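Local coordinates for protein thiamine-monophosphate kinase (Aquifex aeolicus, PDB 1VQV) that probably catalyses the ATP-dependent phosphorylation of thiamine monophosphate to thiamine diphosphate, the active form of vitamin B1, and works as a homodimer, at residues I84-P89 / I126-F131; V60-I65 / E109-E114; N68-I73 / P188-D193; A162-L167 / Q183-P188. All blocks are in the same frame, centred on the assembly; numbering follows the deposited sequence.

Interaction 1 (I84-P89 / I126-F131); sequences ISLNLP and IGISVF
Two donors converge on the carbonyl oxygen Asn87 O: the amide Gly127 N at 2.9 Å, in the carbonyl plane on a lone pair (C=O...N 139°), and the weaker CA-H of Ile126, whose CA lies 3.2 Å from the same Asn87 O. This is one end of an antiparallel ladder between strands 77-88 and 127-136, the two central strands of the four-stranded sheet in the PurM-like N-terminal domain. The return bond, Asn87 N to Gly127 O, closes the hydrogen-bonded pair, and Ser85 and Ser129 form the next one, again with both amides donating. Leu86/Ile128 between them and Ile84/Val130 beyond, both non-hydrogen-bonded pairs, put their side chains on one face. Leu86 leans across with CD2, which lies 3.8 Å from Ile128 CG2 and about as far from CG1 of the same residue, so the leucine branch meets both arms of the isoleucine. Helices 57-73 and 94-111 cover this apolar face, with Tyr101 of the ATP site touching Leu86. Ser85, Asn87 and Ser129 point to the other face, where the second subunit packs. There Ser129 OG is hydrogen-bonded to Ser129 OG of that subunit and the two Phe131 rings stack, consistent with the sheet-to-sheet dimer of the PurM family. Beyond the last pair, Ile126 keeps CG1 beside its own backbone N (chi1 -59°), and this CG1 lies 3.6 Å from Pro89 CD, the side chains crossing at about a right angle.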
loop_
_atom_site.group_PDB
_atom_site.type_symbol
_atom_site.label_atom_id
_atom_site.label_comp_id
_atom_site.label_asym_id
_atom_site.label_seq_id
_atom_site.Cartn_x
_atom_site.Cartn_y
_atom_site.Cartn_z
ATOM N N ILE B 84 6.574 2.338 0.108
ATOM C CA ILE B 84 6.542 2.210 1.554
ATOM C C ILE B 84 5.871 3.380 2.248
ATOM O O ILE B 84 6.335 4.516 2.184
ATOM C CB ILE B 84 7.956 2.030 2.120
ATOM C CG1 ILE B 84 8.545 0.727 1.579
ATOM C CG2 ILE B 84 7.910 2.034 3.641
ATOM C CD1 ILE B 84 9.892 0.384 2.119
ATOM N N SER B 85 4.777 3.065 2.927
ATOM C CA SER B 85 3.987 4.045 3.642
ATOM C C SER B 85 4.242 3.920 5.149
ATOM O O SER B 85 4.113 2.840 5.728
ATOM C CB SER B 85 2.505 3.822 3.307
ATOM O OG SER B 85 1.678 4.847 3.815
ATOM N N LEU B 86 4.614 5.028 5.783
ATOM C CA LEU B 86 4.893 4.998 7.211
ATOM C C LEU B 86 3.999 5.875 8.069
ATOM O O LEU B 86 3.775 7.043 7.758
ATOM C CB LEU B 86 6.351 5.384 7.476
ATOM C CG LEU B 86 7.445 4.424 7.014
ATOM C CD1 LEU B 86 8.776 4.965 7.477
ATOM C CD2 LEU B 86 7.211 3.026 7.596
ATOM N N ASN B 87 3.482 5.280 9.142
ATOM C CA ASN B 87 2.655 5.967 10.130
ATOM C C ASN B 87 3.605 6.102 11.317
ATOM O O ASN B 87 3.857 5.129 12.021
ATOM C CB ASN B 87 1.465 5.103 10.553
ATOM C CG ASN B 87 0.361 5.062 9.523
ATOM O OD1 ASN B 87 -0.671 4.430 9.746
ATOM N ND2 ASN B 87 0.561 5.735 8.391
ATOM N N LEU B 88 4.129 7.299 11.547
ATOM C CA LEU B 88 5.082 7.492 12.630
ATOM C C LEU B 88 4.656 8.481 13.708
ATOM O O LEU B 88 4.064 9.518 13.418
ATOM C CB LEU B 88 6.419 7.955 12.047
ATOM C CG LEU B 88 6.958 7.122 10.883
ATOM C CD1 LEU B 88 7.971 7.920 10.061
ATOM C CD2 LEU B 88 7.565 5.864 11.431
ATOM N N PRO B 89 4.946 8.163 14.979
ATOM C CA PRO B 89 4.589 9.065 16.086
ATOM C C PRO B 89 5.548 10.260 15.988
ATOM O O PRO B 89 6.761 10.074 15.850
ATOM C CB PRO B 89 4.861 8.213 17.328
ATOM C CG PRO B 89 4.709 6.801 16.830
ATOM C CD PRO B 89 5.381 6.849 15.489
ATOM N N ILE B 126 3.656 3.227 15.513
ATOM C CA ILE B 126 4.326 2.906 14.256
ATOM C C ILE B 126 3.551 1.880 13.427
ATOM O O ILE B 126 3.309 0.751 13.858
ATOM C CB ILE B 126 5.765 2.382 14.492
ATOM C CG1 ILE B 126 6.587 3.434 15.241
ATOM C CG2 ILE B 126 6.433 2.076 13.158
ATOM C CD1 ILE B 126 7.963 2.947 15.752
ATOM N N GLY B 127 3.139 2.305 12.241
ATOM C CA GLY B 127 2.415 1.432 11.344
ATOM C C GLY B 127 3.209 1.392 10.054
ATOM O O GLY B 127 3.459 2.436 9.461
ATOM N N ILE B 128 3.627 0.200 9.637
ATOM C CA ILE B 128 4.391 0.054 8.412
ATOM C C ILE B 128 3.533 -0.674 7.395
ATOM O O ILE B 128 3.050 -1.771 7.653
ATOM C CB ILE B 128 5.700 -0.729 8.641
ATOM C CG1 ILE B 128 6.510 -0.076 9.759
ATOM C CG2 ILE B 128 6.531 -0.715 7.377
ATOM C CD1 ILE B 128 7.811 -0.757 10.057
ATOM N N SER B 129 3.339 -0.048 6.240
ATOM C CA SER B 129 2.524 -0.621 5.184
ATOM C C SER B 129 3.340 -0.610 3.901
ATOM O O SER B 129 3.692 0.450 3.389
ATOM C CB SER B 129 1.239 0.200 5.028
ATOM O OG SER B 129 0.378 -0.341 4.046
ATOM N N VAL B 130 3.632 -1.795 3.381
ATOM C CA VAL B 130 4.448 -1.928 2.183
ATOM C C VAL B 130 3.677 -2.453 0.978
ATOM O O VAL B 130 2.761 -3.279 1.099
ATOM C CB VAL B 130 5.634 -2.876 2.444
ATOM C CG1 VAL B 130 6.929 -2.222 2.027
ATOM C CG2 VAL B 130 5.664 -3.269 3.907
ATOM N N PHE B 131 4.077 -1.970 -0.190
ATOM C CA PHE B 131 3.452 -2.357 -1.441
ATOM C C PHE B 131 4.547 -2.815 -2.374
ATOM O O PHE B 131 5.557 -2.143 -2.532
ATOM C CB PHE B 131 2.719 -1.150 -2.032
ATOM C CG PHE B 131 2.182 -1.354 -3.430
ATOM C CD1 PHE B 131 1.218 -2.335 -3.701
ATOM C CD2 PHE B 131 2.577 -0.495 -4.463
ATOM C CE1 PHE B 131 0.652 -2.449 -4.979
ATOM C CE2 PHE B 131 2.020 -0.598 -5.739
ATOM C CZ PHE B 131 1.055 -1.573 -5.999
#

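Interaction 2 (V60-I65 / E109-E114); sequences VGWKAI and EFYKCE
Trp62 brings its six-membered ring up to two aromatic residues at once. Its CH2 corner lies 3.8 Å from Phe110 CB, and neighbouring CZ2 is 3.7 Å from the phenol oxygen, Tyr111 OH. Both pairs are oblique, the tryptophan plane turned 49° from the Phe110 ring and 47° from the Tyr111 ring, the three forming an aromatic cluster. With CG trans to its own amide nitrogen (chi1 172°), the indole swings out from the helix toward residues 110 and 111. NE1 of Trp62 is held by Pro188 O, while Tyr111 OH bonds to Ser66 OG, one turn further along the same helix as Trp62, which helps to fix the outer end of the phenol. The contact thus ties helix 57-73 to the end of helix 94-111, the crossover helix between parallel strands 77-88 and 114-122; both helices pack on the same face of the N-terminal sheet. One turn on from Trp62, Ile65 points at the second segment. Its CG2 branch comes to the edge of the Tyr111 ring, near the ring plane, 3.9 Å from CD2. The same CG2 also meets Cys113 SG, at 4.3 Å, just past Lys112, whose positive phi ends the helix.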
loop_
_atom_site.group_PDB
_atom_site.type_symbol
_atom_site.label_atom_id
_atom_site.label_comp_id
_atom_site.label_asym_id
_atom_site.label_seq_id
_atom_site.Cartn_x
_atom_site.Cartn_y
_atom_site.Cartn_z
ATOM N N VAL B 60 13.592 -4.508 11.229
ATOM C CA VAL B 60 12.186 -4.249 10.903
ATOM C C VAL B 60 12.114 -3.724 9.469
ATOM O O VAL B 60 11.198 -4.058 8.721
ATOM C CB VAL B 60 11.528 -3.203 11.879
ATOM C CG1 VAL B 60 10.099 -2.896 11.444
ATOM C CG2 VAL B 60 11.506 -3.747 13.302
ATOM N N GLY B 61 13.097 -2.908 9.096
ATOM C CA GLY B 61 13.165 -2.369 7.750
ATOM C C GLY B 61 13.422 -3.466 6.739
ATOM O O GLY B 61 12.887 -3.439 5.645
ATOM N N TRP B 62 14.255 -4.433 7.107
ATOM C CA TRP B 62 14.560 -5.550 6.228
ATOM C C TRP B 62 13.304 -6.416 6.104
ATOM O O TRP B 62 12.875 -6.750 5.014
ATOM C CB TRP B 62 15.746 -6.355 6.793
ATOM C CG TRP B 62 16.043 -7.653 6.064
ATOM C CD1 TRP B 62 15.375 -8.844 6.201
ATOM C CD2 TRP B 62 17.032 -7.866 5.049
ATOM N NE1 TRP B 62 15.879 -9.772 5.334
ATOM C CE2 TRP B 62 16.895 -9.205 4.612
ATOM C CE3 TRP B 62 18.016 -7.058 4.464
ATOM C CZ2 TRP B 62 17.705 -9.758 3.613
ATOM C CZ3 TRP B 62 18.820 -7.605 3.472
ATOM C CH2 TRP B 62 18.655 -8.950 3.054
ATOM N N LYS B 63 12.695 -6.750 7.230
ATOM C CA LYS B 63 11.493 -7.562 7.218
ATOM C C LYS B 63 10.379 -6.944 6.365
ATOM O O LYS B 63 9.696 -7.654 5.640
ATOM C CB LYS B 63 11.007 -7.774 8.650
ATOM C CG LYS B 63 9.983 -8.861 8.805
ATOM C CD LYS B 63 9.942 -9.341 10.233
ATOM C CE LYS B 63 8.895 -10.420 10.417
ATOM N NZ LYS B 63 8.837 -10.910 11.823
ATOM N N ALA B 64 10.204 -5.628 6.436
ATOM C CA ALA B 64 9.151 -4.966 5.669
ATOM C C ALA B 64 9.229 -5.325 4.189
ATOM O O ALA B 64 8.207 -5.529 3.534
ATOM C CB ALA B 64 9.235 -3.463 5.852
ATOM N N ILE B 65 10.442 -5.399 3.664
ATOM C CA ILE B 65 10.652 -5.756 2.271
ATOM C C ILE B 65 10.599 -7.278 2.063
ATOM O O ILE B 65 10.014 -7.765 1.102
ATOM C CB ILE B 65 12.008 -5.218 1.778
ATOM C CG1 ILE B 65 11.956 -3.689 1.716
ATOM C CG2 ILE B 65 12.369 -5.837 0.423
ATOM C CD1 ILE B 65 10.946 -3.128 0.750
ATOM N N GLU B 109 18.753 -4.110 -2.158
ATOM C CA GLU B 109 20.019 -4.426 -2.808
ATOM C C GLU B 109 20.115 -5.926 -2.992
ATOM O O GLU B 109 20.542 -6.415 -4.037
ATOM C CB GLU B 109 21.203 -3.965 -1.966
ATOM C CG GLU B 109 21.219 -2.478 -1.736
ATOM C CD GLU B 109 22.401 -2.010 -0.898
ATOM O OE1 GLU B 109 22.775 -2.713 0.076
ATOM O OE2 GLU B 109 22.938 -0.921 -1.212
ATOM N N PHE B 110 19.695 -6.652 -1.969
ATOM C CA PHE B 110 19.743 -8.096 -1.995
ATOM C C PHE B 110 18.804 -8.715 -3.015
ATOM O O PHE B 110 19.246 -9.425 -3.912
ATOM C CB PHE B 110 19.411 -8.656 -0.609
ATOM C CG PHE B 110 19.654 -10.127 -0.490
ATOM C CD1 PHE B 110 20.954 -10.618 -0.412
ATOM C CD2 PHE B 110 18.598 -11.027 -0.523
ATOM C CE1 PHE B 110 21.197 -11.974 -0.373
ATOM C CE2 PHE B 110 18.833 -12.392 -0.486
ATOM C CZ PHE B 110 20.135 -12.866 -0.412
ATOM N N TYR B 111 17.507 -8.455 -2.859
ATOM C CA TYR B 111 16.488 -9.000 -3.751
ATOM C C TYR B 111 16.451 -8.382 -5.139
ATOM O O TYR B 111 15.819 -8.917 -6.046
ATOM C CB TYR B 111 15.124 -8.873 -3.100
ATOM C CG TYR B 111 15.052 -9.539 -1.753
ATOM C CD1 TYR B 111 15.353 -10.891 -1.608
ATOM C CD2 TYR B 111 14.669 -8.822 -0.619
ATOM C CE1 TYR B 111 15.270 -11.506 -0.376
ATOM C CE2 TYR B 111 14.581 -9.435 0.619
ATOM C CZ TYR B 111 14.883 -10.778 0.736
ATOM O OH TYR B 111 14.781 -11.396 1.965
ATOM N N LYS B 112 17.128 -7.251 -5.297
ATOM C CA LYS B 112 17.200 -6.565 -6.583
ATOM C C LYS B 112 15.879 -5.928 -7.001
ATOM O O LYS B 112 15.428 -6.087 -8.143
ATOM C CB LYS B 112 17.671 -7.539 -7.665
ATOM C CG LYS B 112 19.025 -8.121 -7.381
ATOM C CD LYS B 112 19.320 -9.263 -8.318
ATOM C CE LYS B 112 20.680 -9.882 -8.002
ATOM N NZ LYS B 112 20.956 -11.055 -8.871
ATOM N N CYS B 113 15.259 -5.225 -6.061
ATOM C CA CYS B 113 14.012 -4.532 -6.300
ATOM C C CYS B 113 14.279 -3.128 -5.792
ATOM O O CYS B 113 15.383 -2.834 -5.334
ATOM C CB CYS B 113 12.866 -5.176 -5.515
ATOM S SG CYS B 113 13.034 -5.052 -3.724
ATOM N N GLU B 114 13.287 -2.252 -5.835
ATOM C CA GLU B 114 13.558 -0.901 -5.391
ATOM C C GLU B 114 12.357 -0.143 -4.912
ATOM O O GLU B 114 11.229 -0.405 -5.329
ATOM C CB GLU B 114 14.177 -0.117 -6.532
ATOM C CG GLU B 114 13.298 -0.131 -7.750
ATOM C CD GLU B 114 13.720 0.898 -8.757
ATOM O OE1 GLU B 114 13.162 0.897 -9.885
ATOM O OE2 GLU B 114 14.614 1.717 -8.418
#

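Interaction 3 (N68-I73 / P188-D193); sequences NVSDVI and PTARID
Ala190 sets its methyl between Val69 and Ser70 of helix 57-73. The Val69 branch that touches it is CG1, the one swung away from the valine's backbone N (chi1 175°), 3.7 Å from Ala190 CB. Ser70 OG lies beside its own backbone N, trans to the carbonyl carbon (chi1 -75°), which brings OG alongside the same methyl while keeping a weak hydrogen bond back to Ser66 O. One turn later Ile73 reaches the chain past Ala190 with both of its branches. CG2 faces the carbonyl oxygen Arg191 O at 3.8 Å, whereas the longer arm crosses Ile192 at about a right angle, CD1 of Ile73 lying 3.8 Å from CG1 of Ile192. Ile192 itself keeps an extended arm. An inverse gamma turn is centred on Arg191, whose side-chain end leads away from the helix. Its NH1 meets Asp193 OD1 at 2.8 Å, nearly in the guanidinium plane and on the syn side of the carboxylate; NH2 has a second salt bridge, to Asp278. Asp71, a ligand of three magnesium ions, belongs to the same helix segment, and Ser70 lies next to the magnesium ligand Asp207. The contact seats the loop between helices 176-186 and 195-201 on the last turns of helix 57-73, with Tyr111 of helix 94-111 touching both Val69 and Ile192, and Leu132 of strand 127-136 packing against Val69.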
loop_
_atom_site.group_PDB
_atom_site.type_symbol
_atom_site.label_atom_id
_atom_site.label_comp_id
_atom_site.label_asym_id
_atom_site.label_seq_id
_atom_site.Cartn_x
_atom_site.Cartn_y
_atom_site.Cartn_z
ATOM N N ASN B 68 6.975 -9.087 1.773
ATOM C CA ASN B 68 6.353 -8.931 0.470
ATOM C C ASN B 68 7.038 -9.729 -0.615
ATOM O O ASN B 68 6.388 -10.222 -1.531
ATOM C CB ASN B 68 6.308 -7.467 0.058
ATOM C CG ASN B 68 5.136 -6.762 0.640
ATOM O OD1 ASN B 68 4.077 -7.352 0.786
ATOM N ND2 ASN B 68 5.304 -5.496 0.971
ATOM N N VAL B 69 8.356 -9.848 -0.513
ATOM C CA VAL B 69 9.137 -10.591 -1.495
ATOM C C VAL B 69 8.817 -12.092 -1.431
ATOM O O VAL B 69 8.776 -12.768 -2.451
ATOM C CB VAL B 69 10.662 -10.363 -1.268
ATOM C CG1 VAL B 69 11.465 -11.225 -2.215
ATOM C CG2 VAL B 69 11.013 -8.896 -1.474
ATOM N N SER B 70 8.575 -12.595 -0.226
ATOM C CA SER B 70 8.264 -14.001 -0.021
ATOM C C SER B 70 6.964 -14.455 -0.666
ATOM O O SER B 70 6.782 -15.641 -0.918
ATOM C CB SER B 70 8.225 -14.323 1.469
ATOM O OG SER B 70 9.539 -14.384 1.990
ATOM N N ASP B 71 6.065 -13.506 -0.913
ATOM C CA ASP B 71 4.787 -13.787 -1.546
ATOM C C ASP B 71 4.949 -13.779 -3.053
ATOM O O ASP B 71 4.385 -14.629 -3.747
ATOM C CB ASP B 71 3.765 -12.738 -1.153
ATOM C CG ASP B 71 3.427 -12.793 0.303
ATOM O OD1 ASP B 71 3.060 -13.897 0.773
ATOM O OD2 ASP B 71 3.532 -11.737 0.974
ATOM N N VAL B 72 5.695 -12.793 -3.546
ATOM C CA VAL B 72 5.979 -12.674 -4.969
ATOM C C VAL B 72 6.768 -13.910 -5.383
ATOM O O VAL B 72 6.520 -14.504 -6.425
ATOM C CB VAL B 72 6.858 -11.440 -5.287
ATOM C CG1 VAL B 72 7.241 -11.442 -6.760
ATOM C CG2 VAL B 72 6.122 -10.154 -4.930
ATOM N N ILE B 73 7.727 -14.287 -4.547
ATOM C CA ILE B 73 8.582 -15.432 -4.808
ATOM C C ILE B 73 7.812 -16.747 -4.875
ATOM O O ILE B 73 8.052 -17.568 -5.751
ATOM C CB ILE B 73 9.738 -15.470 -3.736
ATOM C CG1 ILE B 73 11.055 -15.193 -4.437
ATOM C CG2 ILE B 73 9.787 -16.789 -2.972
ATOM C CD1 ILE B 73 10.981 -13.989 -5.344
ATOM N N PRO B 188 14.074 -12.453 8.538
ATOM C CA PRO B 188 13.969 -13.619 7.655
ATOM C C PRO B 188 14.472 -13.314 6.246
ATOM O O PRO B 188 14.543 -12.158 5.858
ATOM C CB PRO B 188 12.480 -13.934 7.683
ATOM C CG PRO B 188 11.860 -12.582 7.858
ATOM C CD PRO B 188 12.739 -11.940 8.892
ATOM N N THR B 189 14.856 -14.352 5.506
ATOM C CA THR B 189 15.324 -14.199 4.129
ATOM C C THR B 189 14.344 -14.926 3.202
ATOM O O THR B 189 14.080 -16.113 3.375
ATOM C CB THR B 189 16.752 -14.787 3.917
ATOM O OG1 THR B 189 17.691 -14.106 4.760
ATOM C CG2 THR B 189 17.196 -14.604 2.471
ATOM N N ALA B 190 13.774 -14.202 2.244
ATOM C CA ALA B 190 12.843 -14.806 1.311
ATOM C C ALA B 190 13.641 -15.771 0.448
ATOM O O ALA B 190 14.807 -15.518 0.136
ATOM C CB ALA B 190 12.189 -13.741 0.452
ATOM N N ARG B 191 13.003 -16.871 0.066
ATOM C CA ARG B 191 13.643 -17.889 -0.745
ATOM C C ARG B 191 13.704 -17.471 -2.189
ATOM O O ARG B 191 13.301 -18.208 -3.079
ATOM C CB ARG B 191 12.875 -19.191 -0.608
ATOM C CG ARG B 191 12.787 -19.631 0.823
ATOM C CD ARG B 191 14.132 -19.470 1.488
ATOM N NE ARG B 191 14.599 -20.743 2.013
ATOM C CZ ARG B 191 15.585 -21.457 1.489
ATOM N NH1 ARG B 191 16.234 -21.027 0.414
ATOM N NH2 ARG B 191 15.905 -22.614 2.037
ATOM N N ILE B 192 14.237 -16.280 -2.420
ATOM C CA ILE B 192 14.310 -15.758 -3.763
ATOM C C ILE B 192 15.163 -16.664 -4.619
ATOM O O ILE B 192 15.202 -16.521 -5.844
ATOM C CB ILE B 192 14.861 -14.318 -3.784
ATOM C CG1 ILE B 192 14.743 -13.776 -5.209
ATOM C CG2 ILE B 192 16.288 -14.287 -3.232
ATOM C CD1 ILE B 192 15.037 -12.320 -5.361
ATOM N N ASP B 193 15.822 -17.614 -3.957
ATOM C CA ASP B 193 16.678 -18.610 -4.606
ATOM C C ASP B 193 15.886 -19.816 -5.150
ATOM O O ASP B 193 16.459 -20.743 -5.699
ATOM C CB ASP B 193 17.760 -19.083 -3.618
ATOM C CG ASP B 193 17.187 -19.793 -2.395
ATOM O OD1 ASP B 193 16.116 -19.415 -1.888
ATOM O OD2 ASP B 193 17.824 -20.736 -1.904
#

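Interaction 4 (A162-L167 / Q183-P188); sequences AGLELL and QRHLRP. With PO4 (phosphate ion), chain F.
Leu164 and His185 both carry CG anti to the backbone N (chi1 near 172° in each), and these torsions bring the leucine over one face of the imidazole. The touching atom is Leu164 CB, 3.8 Å from the centroid of the His185 ring and 20° off its normal: a CH-pi contact, displaced toward the NE2 side of the ring. CD1 of the same leucine extends the cover, lying 3.7 Å from His185 CE1. Gly163 backs onto the root of the histidine, and the closest CA pair of the two segments is Gly163 CA and His185 CA, 5.8 Å apart. A turn further on, Leu167 points across the gap; its CD1 is 3.6 Å from Leu186 CD1 and also comes near His185 ND1, so one methyl bridges neighbouring residues of the second helix. Just past that helix, Arg187 bends its chain at chi3 and gives NH1 to a phosphate ion, probably from the crystallisation liquor: NH1 to O4 is 2.9 Å, at 161°, with O4 at the edge of the guanidinium near its plane. Arg187 also makes a cation-pi contact with Trp62. The contact packs helix 159-168 against helix 176-186, which follows it in the chain. Helix 238-246 packs on Ala162 and Leu166, Tyr55 touches Leu167 and Leu186, and helix 57-73 meets the exit of the second helix at Arg187 and Pro188.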
loop_
_atom_site.group_PDB
_atom_site.type_symbol
_atom_site.label_atom_id
_atom_site.label_comp_id
_atom_site.label_asym_id
_atom_site.label_seq_id
_atom_site.Cartn_x
_atom_site.Cartn_y
_atom_site.Cartn_z
ATOM N N ALA B 162 9.446 -20.122 17.643
ATOM C CA ALA B 162 10.265 -20.249 18.835
ATOM C C ALA B 162 10.960 -18.907 19.097
ATOM O O ALA B 162 11.149 -18.505 20.252
ATOM C CB ALA B 162 11.294 -21.381 18.651
ATOM N N GLY B 163 11.322 -18.217 18.012
ATOM C CA GLY B 163 11.978 -16.921 18.104
ATOM C C GLY B 163 11.086 -15.829 18.674
ATOM O O GLY B 163 11.540 -15.000 19.467
ATOM N N LEU B 164 9.820 -15.817 18.271
ATOM C CA LEU B 164 8.877 -14.830 18.771
ATOM C C LEU B 164 8.660 -15.052 20.266
ATOM O O LEU B 164 8.509 -14.102 21.043
ATOM C CB LEU B 164 7.544 -14.949 18.028
ATOM C CG LEU B 164 6.388 -14.104 18.582
ATOM C CD1 LEU B 164 6.815 -12.645 18.683
ATOM C CD2 LEU B 164 5.163 -14.258 17.682
ATOM N N GLU B 165 8.638 -16.319 20.662
ATOM C CA GLU B 165 8.451 -16.678 22.059
ATOM C C GLU B 165 9.681 -16.279 22.863
ATOM O O GLU B 165 9.548 -15.829 24.001
ATOM C CB GLU B 165 8.182 -18.177 22.194
ATOM C CG GLU B 165 6.760 -18.596 21.824
ATOM C CD GLU B 165 6.650 -20.092 21.581
ATOM O OE1 GLU B 165 7.326 -20.862 22.282
ATOM O OE2 GLU B 165 5.885 -20.502 20.697
ATOM N N LEU B 166 10.869 -16.446 22.276
ATOM C CA LEU B 166 12.114 -16.067 22.945
ATOM C C LEU B 166 12.131 -14.535 23.099
ATOM O O LEU B 166 12.580 -13.990 24.112
ATOM C CB LEU B 166 13.337 -16.534 22.136
ATOM C CG LEU B 166 13.652 -18.034 22.021
ATOM C CD1 LEU B 166 14.959 -18.258 21.267
ATOM C CD2 LEU B 166 13.771 -18.632 23.403
ATOM N N LEU B 167 11.641 -13.830 22.087
ATOM C CA LEU B 167 11.588 -12.386 22.178
ATOM C C LEU B 167 10.629 -12.026 23.302
ATOM O O LEU B 167 10.963 -11.224 24.169
ATOM C CB LEU B 167 11.100 -11.787 20.864
ATOM C CG LEU B 167 12.155 -11.814 19.771
ATOM C CD1 LEU B 167 11.558 -11.332 18.457
ATOM C CD2 LEU B 167 13.337 -10.941 20.197
ATOM N N GLN B 183 16.602 -14.434 14.980
ATOM C CA GLN B 183 16.965 -13.821 13.725
ATOM C C GLN B 183 16.055 -14.303 12.594
ATOM O O GLN B 183 15.682 -13.525 11.724
ATOM C CB GLN B 183 18.456 -14.093 13.450
ATOM C CG GLN B 183 19.352 -13.491 14.563
ATOM C CD GLN B 183 20.867 -13.547 14.306
ATOM O OE1 GLN B 183 21.660 -12.973 15.077
ATOM N NE2 GLN B 183 21.272 -14.232 13.234
ATOM N N ARG B 184 15.669 -15.577 12.624
ATOM C CA ARG B 184 14.789 -16.144 11.600
ATOM C C ARG B 184 13.412 -15.497 11.625
ATOM O O ARG B 184 12.690 -15.472 10.619
ATOM C CB ARG B 184 14.650 -17.658 11.807
ATOM C CG ARG B 184 15.691 -18.467 11.036
ATOM C CD ARG B 184 16.051 -19.796 11.677
ATOM N NE ARG B 184 17.403 -20.174 11.262
ATOM C CZ ARG B 184 18.160 -21.093 11.856
ATOM N NH1 ARG B 184 17.714 -21.766 12.907
ATOM N NH2 ARG B 184 19.390 -21.305 11.416
ATOM N N HIS B 185 13.052 -14.965 12.782
ATOM C CA HIS B 185 11.761 -14.330 12.940
ATOM C C HIS B 185 11.852 -12.829 12.714
ATOM O O HIS B 185 10.936 -12.222 12.178
ATOM C CB HIS B 185 11.213 -14.640 14.333
ATOM C CG HIS B 185 9.961 -13.900 14.672
ATOM N ND1 HIS B 185 9.970 -12.699 15.343
ATOM C CD2 HIS B 185 8.662 -14.188 14.432
ATOM C CE1 HIS B 185 8.729 -12.276 15.506
ATOM N NE2 HIS B 185 7.916 -13.162 14.962
ATOM N N LEU B 186 12.974 -12.239 13.101
ATOM C CA LEU B 186 13.156 -10.802 12.953
ATOM C C LEU B 186 13.701 -10.378 11.588
ATOM O O LEU B 186 13.219 -9.422 10.983
ATOM C CB LEU B 186 14.076 -10.277 14.064
ATOM C CG LEU B 186 13.526 -9.125 14.909
ATOM C CD1 LEU B 186 12.140 -9.486 15.375
ATOM C CD2 LEU B 186 14.431 -8.869 16.103
ATOM N N ARG B 187 14.713 -11.092 11.114
ATOM C CA ARG B 187 15.343 -10.796 9.835
ATOM C C ARG B 187 15.284 -12.011 8.920
ATOM O O ARG B 187 16.321 -12.557 8.554
ATOM C CB ARG B 187 16.812 -10.400 10.049
ATOM C CG ARG B 187 17.146 -8.957 9.728
ATOM C CD ARG B 187 18.635 -8.740 9.390
ATOM N NE ARG B 187 19.012 -9.408 8.141
ATOM C CZ ARG B 187 19.807 -8.878 7.214
ATOM N NH1 ARG B 187 20.313 -7.667 7.379
ATOM N NH2 ARG B 187 20.120 -9.568 6.127
ATOM N N PRO B 188 14.074 -12.453 8.538
ATOM C CA PRO B 188 13.969 -13.619 7.655
ATOM C C PRO B 188 14.472 -13.314 6.246
ATOM O O PRO B 188 14.543 -12.158 5.858
ATOM C CB PRO B 188 12.480 -13.934 7.683
ATOM C CG PRO B 188 11.860 -12.582 7.858
ATOM C CD PRO B 188 12.739 -11.940 8.892
HETATM P P PO4 F . 21.267 -6.458 11.046
HETATM O O1 PO4 F . 22.396 -7.293 10.555
HETATM O O2 PO4 F . 20.552 -7.174 12.131
HETATM O O3 PO4 F . 21.794 -5.167 11.569
HETATM O O4 PO4 F . 20.322 -6.193 9.927
#

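How the interactions relate
Helix 57-73 touches all four contacts, and supplies a segment to interactions 2 and 3. Interaction 1 supplies the sheet it lies on, with Ile128 CD1 3.4 Å from Val60 CG1; interactions 2 and 3, whose centres are about 10 Å apart, use successive parts of the helix. Interaction 3 joins helix 57-73 to the loop 188-193 of the second half of the chain: Tyr111 OH of interaction 2 takes Ala190 N at 3.0 Å, and Pro188 is shared with interaction 4. Lys63 NZ probably bonds to His185 O as well. The magnesium site adjoins this core, with Asp71 in interaction 3 and Asp43 beside Val130 of interaction 1. Interaction 4 stands apart from interaction 1, nearest atoms about 10 Å away.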